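Local coordinates for PFC0360w protein (Plasmodium falciparum, PDB 3NI8), which probably activates the ATPase of the chaperone Hsp90, at residues V100-I105 with L114-N119; V29-L34 with N110-K115. One frame throughout, in Å; residues are numbered along the deposited sequence. Where two conformers were deposited one is given.

Contact 1 (V100-I105 with L114-N119); sequences VTVEFI and LKLTHN
The imidazole of H118 carries V100 CG2 over the middle of one face, a CH-pi contact with the methyl 3.6 Å from the ring centroid of H118 and 8° off its normal. Both ring nitrogens are hydrogen-bonded, NE2 to S98 and ND1 to W140, while W87 meets the ring edge-to-face. The phenyl ring of F104 is approached obliquely by L114 CD1, 3.5 Å from F104 CE1. That methyl is shared: with L114 CG anti to the backbone N (chi1 -179°), CD1 also packs at 3.3 Å against V102 CG1. These residues lie on the face of the antiparallel beta hairpin that helices 31-39 and 132-150 cover. T101-T117 and E103-K115 are its hydrogen-bonded pairs; T101 N reaches T117 O at 2.9 Å, in the carbonyl plane.

The opposite face is polar. The carboxylate of E103 lies alongside K115, OE1 being 3.4 Å from K115 CE but 4.2 Å from K115 NZ, too far for a salt bridge; NZ also makes a long, weak ion pair with E22. One water connects E103 OE1, K115 O and T117 OG1; a second touches T101 OG1 and N119 OD1. The chemistry thus divides the hairpin: apolar and aromatic groups face the helices, while waters and loosely associated charges occupy the other side.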
loop_
_atom_site.group_PDB
_atom_site.type_symbol
_atom_site.label_atom_id
_atom_site.label_comp_id
_atom_site.label_asym_id
_atom_site.label_seq_id
_atom_site.Cartn_x
_atom_site.Cartn_y
_atom_site.Cartn_z
ATOM N N VAL A 100 -1.247 -7.441 -2.072
ATOM C CA VAL A 100 -1.983 -6.222 -1.798
ATOM C C VAL A 100 -2.781 -5.824 -3.043
ATOM O O VAL A 100 -2.249 -5.750 -4.147
ATOM C CB VAL A 100 -1.051 -5.067 -1.327
ATOM C CG1 VAL A 100 -1.843 -3.733 -1.212
ATOM C CG2 VAL A 100 -0.386 -5.411 0.008
ATOM N N THR A 101 -4.070 -5.597 -2.855
ATOM C CA THR A 101 -4.935 -5.118 -3.928
ATOM C C THR A 101 -5.520 -3.797 -3.462
ATOM O O THR A 101 -5.993 -3.701 -2.321
ATOM C CB THR A 101 -6.093 -6.108 -4.179
ATOM O OG1 THR A 101 -5.551 -7.398 -4.510
ATOM C CG2 THR A 101 -7.005 -5.611 -5.282
ATOM N N VAL A 102 -5.484 -2.778 -4.306
ATOM C CA VAL A 102 -6.011 -1.482 -3.906
ATOM C C VAL A 102 -6.963 -1.016 -4.985
ATOM O O VAL A 102 -6.593 -0.927 -6.158
ATOM C CB VAL A 102 -4.899 -0.402 -3.662
ATOM C CG1 VAL A 102 -5.454 0.789 -2.807
ATOM C CG2 VAL A 102 -3.645 -0.994 -2.998
ATOM N N GLU A 103 -8.203 -0.765 -4.587
ATOM C CA GLU A 103 -9.216 -0.263 -5.487
ATOM C C GLU A 103 -9.537 1.190 -5.147
ATOM O O GLU A 103 -9.642 1.568 -3.959
ATOM C CB GLU A 103 -10.480 -1.124 -5.416
ATOM C CG GLU A 103 -10.294 -2.554 -5.913
ATOM C CD GLU A 103 -11.430 -3.477 -5.472
ATOM O OE1 GLU A 103 -11.206 -4.248 -4.508
ATOM O OE2 GLU A 103 -12.548 -3.405 -6.057
ATOM N N PHE A 104 -9.670 1.986 -6.211
ATOM C CA PHE A 104 -10.052 3.386 -6.148
ATOM C C PHE A 104 -11.342 3.557 -6.916
ATOM O O PHE A 104 -11.333 3.672 -8.148
ATOM C CB PHE A 104 -8.965 4.228 -6.784
ATOM C CG PHE A 104 -7.587 3.881 -6.303
ATOM C CD1 PHE A 104 -7.122 4.369 -5.093
ATOM C CD2 PHE A 104 -6.764 3.053 -7.055
ATOM C CE1 PHE A 104 -5.863 4.058 -4.653
ATOM C CE2 PHE A 104 -5.522 2.731 -6.616
ATOM C CZ PHE A 104 -5.059 3.241 -5.406
ATOM N N ILE A 105 -12.453 3.562 -6.188
ATOM C CA ILE A 105 -13.779 3.526 -6.788
ATOM C C ILE A 105 -14.440 4.895 -6.718
ATOM O O ILE A 105 -14.595 5.470 -5.639
ATOM C CB ILE A 105 -14.672 2.486 -6.042
ATOM C CG1 ILE A 105 -14.063 1.063 -6.127
ATOM C CG2 ILE A 105 -16.143 2.540 -6.539
ATOM C CD1 ILE A 105 -14.339 0.195 -4.874
ATOM N N LEU A 114 -11.697 4.236 -1.274
ATOM C CA LEU A 114 -10.467 3.453 -1.197
ATOM C C LEU A 114 -10.707 2.138 -0.438
ATOM O O LEU A 114 -11.090 2.130 0.723
ATOM C CB LEU A 114 -9.355 4.286 -0.553
ATOM C CG LEU A 114 -7.929 3.747 -0.359
ATOM C CD1 LEU A 114 -7.421 3.140 -1.622
ATOM C CD2 LEU A 114 -6.983 4.873 0.090
ATOM N N LYS A 115 -10.472 1.029 -1.124
ATOM C CA LYS A 115 -10.619 -0.288 -0.532
ATOM C C LYS A 115 -9.303 -1.042 -0.672
ATOM O O LYS A 115 -8.921 -1.464 -1.777
ATOM C CB LYS A 115 -11.800 -1.036 -1.183
ATOM C CG LYS A 115 -11.949 -2.488 -0.777
ATOM C CD LYS A 115 -13.302 -3.061 -1.259
ATOM C CE LYS A 115 -13.162 -4.531 -1.712
ATOM N NZ LYS A 115 -14.468 -5.200 -2.026
ATOM N N LEU A 116 -8.596 -1.187 0.446
ATOM C CA LEU A 116 -7.371 -1.963 0.457
ATOM C C LEU A 116 -7.565 -3.390 1.033
ATOM O O LEU A 116 -8.037 -3.558 2.170
ATOM C CB LEU A 116 -6.254 -1.204 1.186
ATOM C CG LEU A 116 -4.836 -1.791 1.065
ATOM C CD1 LEU A 116 -3.821 -0.701 1.271
ATOM C CD2 LEU A 116 -4.565 -2.944 2.045
ATOM N N THR A 117 -7.186 -4.397 0.234
ATOM C CA THR A 117 -7.201 -5.801 0.664
ATOM C C THR A 117 -5.787 -6.374 0.764
ATOM O O THR A 117 -5.029 -6.368 -0.211
ATOM C CB THR A 117 -8.038 -6.731 -0.279
ATOM O OG1 THR A 117 -9.256 -6.089 -0.643
ATOM C CG2 THR A 117 -8.373 -8.026 0.419
ATOM N N HIS A 118 -5.454 -6.899 1.938
ATOM C CA HIS A 118 -4.141 -7.488 2.162
ATOM C C HIS A 118 -4.350 -8.974 2.495
ATOM O O HIS A 118 -4.888 -9.296 3.560
ATOM C CB HIS A 118 -3.439 -6.730 3.301
ATOM C CG HIS A 118 -1.945 -6.803 3.269
ATOM N ND1 HIS A 118 -1.148 -5.803 3.782
ATOM C CD2 HIS A 118 -1.099 -7.746 2.778
ATOM C CE1 HIS A 118 0.124 -6.126 3.613
ATOM N NE2 HIS A 118 0.182 -7.296 3.000
ATOM N N ASN A 119 -3.967 -9.854 1.559
ATOM C CA ASN A 119 -4.141 -11.324 1.671
ATOM C C ASN A 119 -2.796 -12.012 1.815
ATOM O O ASN A 119 -1.758 -11.421 1.525
ATOM C CB ASN A 119 -4.771 -11.936 0.400
ATOM C CG ASN A 119 -6.167 -11.423 0.105
ATOM O OD1 ASN A 119 -6.407 -10.886 -0.978
ATOM N ND2 ASN A 119 -7.091 -11.582 1.046
HETATM O O HOH W 1 -5.178 -8.906 -2.273
HETATM O O HOH W 2 -9.222 -4.188 -2.413
#

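Contact 2 (V29-L34 with N110-K115); sequences VPPEVL and NHTKLK
V29 and P30 run past N110 and H111 where the chain turns into helix 31-39, P30 and N110 having their CA atoms 4.3 Å apart, and the two segments then diverge until L34 and L114 stand 8.1 Å apart at CA. The motif is a helix start, with P30 at the N-cap position, set against the beginning of strand 111-119 in the antiparallel sheet.

T112 carries most of the join. Its hydroxyl donates to V29 O, OG1 to O 2.7 Å, approaching in the carbonyl plane on a lone pair with a C=O...donor angle of 137°. A chi1 of -60° sets OG1 beside T112's own backbone N and places CG2 anti to that N. There the methyl meets L34 tip to tip, T112 CG2 to L34 CD1 3.7 Å. The same L34 methyl lies 4.4 Å from L114 CB, and F104, Y27 and I148 also touch the L34 side chain. The ring of P31 crosses T112 obliquely, its CD 3.1 Å from T112 OG1. Farther out, P30 and N110 run alongside each other in the same direction, and the amide oxygen OD1 of N110 sits 3.8 Å from P30 CB.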
loop_
_atom_site.group_PDB
_atom_site.type_symbol
_atom_site.label_atom_id
_atom_site.label_comp_id
_atom_site.label_asym_id
_atom_site.label_seq_id
_atom_site.Cartn_x
_atom_site.Cartn_y
_atom_site.Cartn_z
ATOM N N VAL A 29 -11.632 13.427 -2.930
ATOM C CA VAL A 29 -10.609 13.677 -3.902
ATOM C C VAL A 29 -10.854 12.591 -4.972
ATOM O O VAL A 29 -11.386 11.527 -4.647
ATOM C CB VAL A 29 -9.212 13.593 -3.184
ATOM C CG1 VAL A 29 -8.471 12.288 -3.507
ATOM C CG2 VAL A 29 -8.388 14.801 -3.490
ATOM N N PRO A 30 -10.508 12.864 -6.247
ATOM C CA PRO A 30 -10.810 11.914 -7.319
ATOM C C PRO A 30 -9.793 10.756 -7.376
ATOM O O PRO A 30 -8.674 10.908 -6.881
ATOM C CB PRO A 30 -10.709 12.782 -8.575
ATOM C CG PRO A 30 -9.650 13.783 -8.235
ATOM C CD PRO A 30 -9.792 14.056 -6.758
ATOM N N PRO A 31 -10.167 9.612 -8.003
ATOM C CA PRO A 31 -9.338 8.383 -7.959
ATOM C C PRO A 31 -7.872 8.522 -8.380
ATOM O O PRO A 31 -6.997 7.904 -7.747
ATOM C CB PRO A 31 -10.061 7.425 -8.917
ATOM C CG PRO A 31 -11.472 7.922 -8.962
ATOM C CD PRO A 31 -11.397 9.421 -8.802
ATOM N N GLU A 32 -7.618 9.319 -9.422
ATOM C CA GLU A 32 -6.274 9.460 -10.011
ATOM C C GLU A 32 -5.237 9.960 -9.012
ATOM O O GLU A 32 -4.069 9.563 -9.054
ATOM C CB GLU A 32 -6.307 10.381 -11.234
ATOM C CG GLU A 32 -6.843 11.791 -10.967
ATOM C CD GLU A 32 -6.476 12.754 -12.070
ATOM O OE1 GLU A 32 -5.290 12.740 -12.454
ATOM O OE2 GLU A 32 -7.353 13.507 -12.558
ATOM N N VAL A 33 -5.686 10.825 -8.109
ATOM C CA VAL A 33 -4.839 11.406 -7.084
ATOM C C VAL A 33 -4.477 10.333 -6.037
ATOM O O VAL A 33 -3.337 10.254 -5.574
ATOM C CB VAL A 33 -5.559 12.672 -6.506
ATOM C CG1 VAL A 33 -5.274 12.908 -5.061
ATOM C CG2 VAL A 33 -5.199 13.901 -7.313
ATOM N N LEU A 34 -5.442 9.494 -5.676
ATOM C CA LEU A 34 -5.154 8.375 -4.777
ATOM C C LEU A 34 -4.279 7.313 -5.452
ATOM O O LEU A 34 -3.332 6.807 -4.837
ATOM C CB LEU A 34 -6.432 7.757 -4.240
ATOM C CG LEU A 34 -7.237 8.653 -3.308
ATOM C CD1 LEU A 34 -8.484 7.940 -2.888
ATOM C CD2 LEU A 34 -6.364 9.046 -2.085
ATOM N N ASN A 110 -15.168 13.977 -7.368
ATOM C CA ASN A 110 -14.224 14.316 -6.304
ATOM C C ASN A 110 -14.541 13.637 -4.977
ATOM O O ASN A 110 -14.515 14.261 -3.928
ATOM C CB ASN A 110 -14.101 15.838 -6.148
ATOM C CG ASN A 110 -13.588 16.505 -7.400
ATOM O OD1 ASN A 110 -12.944 15.870 -8.229
ATOM N ND2 ASN A 110 -13.874 17.783 -7.555
ATOM N N HIS A 111 -14.849 12.349 -5.051
ATOM C CA HIS A 111 -15.181 11.516 -3.888
ATOM C C HIS A 111 -14.814 10.090 -4.297
ATOM O O HIS A 111 -15.463 9.519 -5.171
ATOM C CB HIS A 111 -16.687 11.610 -3.545
ATOM C CG HIS A 111 -17.121 10.738 -2.398
ATOM N ND1 HIS A 111 -18.246 11.007 -1.644
ATOM C CD2 HIS A 111 -16.588 9.607 -1.872
ATOM C CE1 HIS A 111 -18.389 10.081 -0.710
ATOM N NE2 HIS A 111 -17.392 9.223 -0.822
ATOM N N THR A 112 -13.765 9.536 -3.697
ATOM C CA THR A 112 -13.286 8.200 -4.065
ATOM C C THR A 112 -13.350 7.232 -2.894
ATOM O O THR A 112 -13.019 7.585 -1.763
ATOM C CB THR A 112 -11.856 8.263 -4.618
ATOM O OG1 THR A 112 -11.855 9.097 -5.782
ATOM C CG2 THR A 112 -11.329 6.878 -5.001
ATOM N N LYS A 113 -13.783 6.014 -3.175
ATOM C CA LYS A 113 -13.804 4.970 -2.165
ATOM C C LYS A 113 -12.554 4.127 -2.283
ATOM O O LYS A 113 -12.353 3.428 -3.275
ATOM C CB LYS A 113 -15.048 4.110 -2.321
ATOM C CG LYS A 113 -15.408 3.323 -1.098
ATOM C CD LYS A 113 -16.694 2.555 -1.346
ATOM C CE LYS A 113 -16.829 1.422 -0.348
ATOM N NZ LYS A 113 -15.559 0.626 -0.286
ATOM N N LEU A 114 -11.697 4.236 -1.274
ATOM C CA LEU A 114 -10.467 3.453 -1.197
ATOM C C LEU A 114 -10.707 2.138 -0.438
ATOM O O LEU A 114 -11.090 2.130 0.723
ATOM C CB LEU A 114 -9.355 4.286 -0.553
ATOM C CG LEU A 114 -7.929 3.747 -0.359
ATOM C CD1 LEU A 114 -7.421 3.140 -1.622
ATOM C CD2 LEU A 114 -6.983 4.873 0.090
ATOM N N LYS A 115 -10.472 1.029 -1.124
ATOM C CA LYS A 115 -10.619 -0.288 -0.532
ATOM C C LYS A 115 -9.303 -1.042 -0.672
ATOM O O LYS A 115 -8.921 -1.464 -1.777
ATOM C CB LYS A 115 -11.800 -1.036 -1.183
ATOM C CG LYS A 115 -11.949 -2.488 -0.777
ATOM C CD LYS A 115 -13.302 -3.061 -1.259
ATOM C CE LYS A 115 -13.162 -4.531 -1.712
ATOM N NZ LYS A 115 -14.468 -5.200 -2.026
#

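Overall arrangement
Contact 1 and contact 2 have centres 12 Å apart and share L114 and K115 on strand 111-119. Along the chain, 29-34 comes first, just after strand 21-27; strand 98-106 follows much later, and a short turn leads into 111-119. Strand 111-119 lies between 21-27 and 98-106 in the antiparallel sheet. Contact 1, spanning that short turn, is local hairpin pairing, whereas contact 2 brings together segments with 75 residues between them. They also touch directly: F104 packs on L34, and I105 O probably accepts a hydrogen bond from K113 N. The principle illustrated is that one strand can pair within the sheet along one part and receive the start of helix 31-39 at its beginning, joining sheet and helix in this AHA1-family domain.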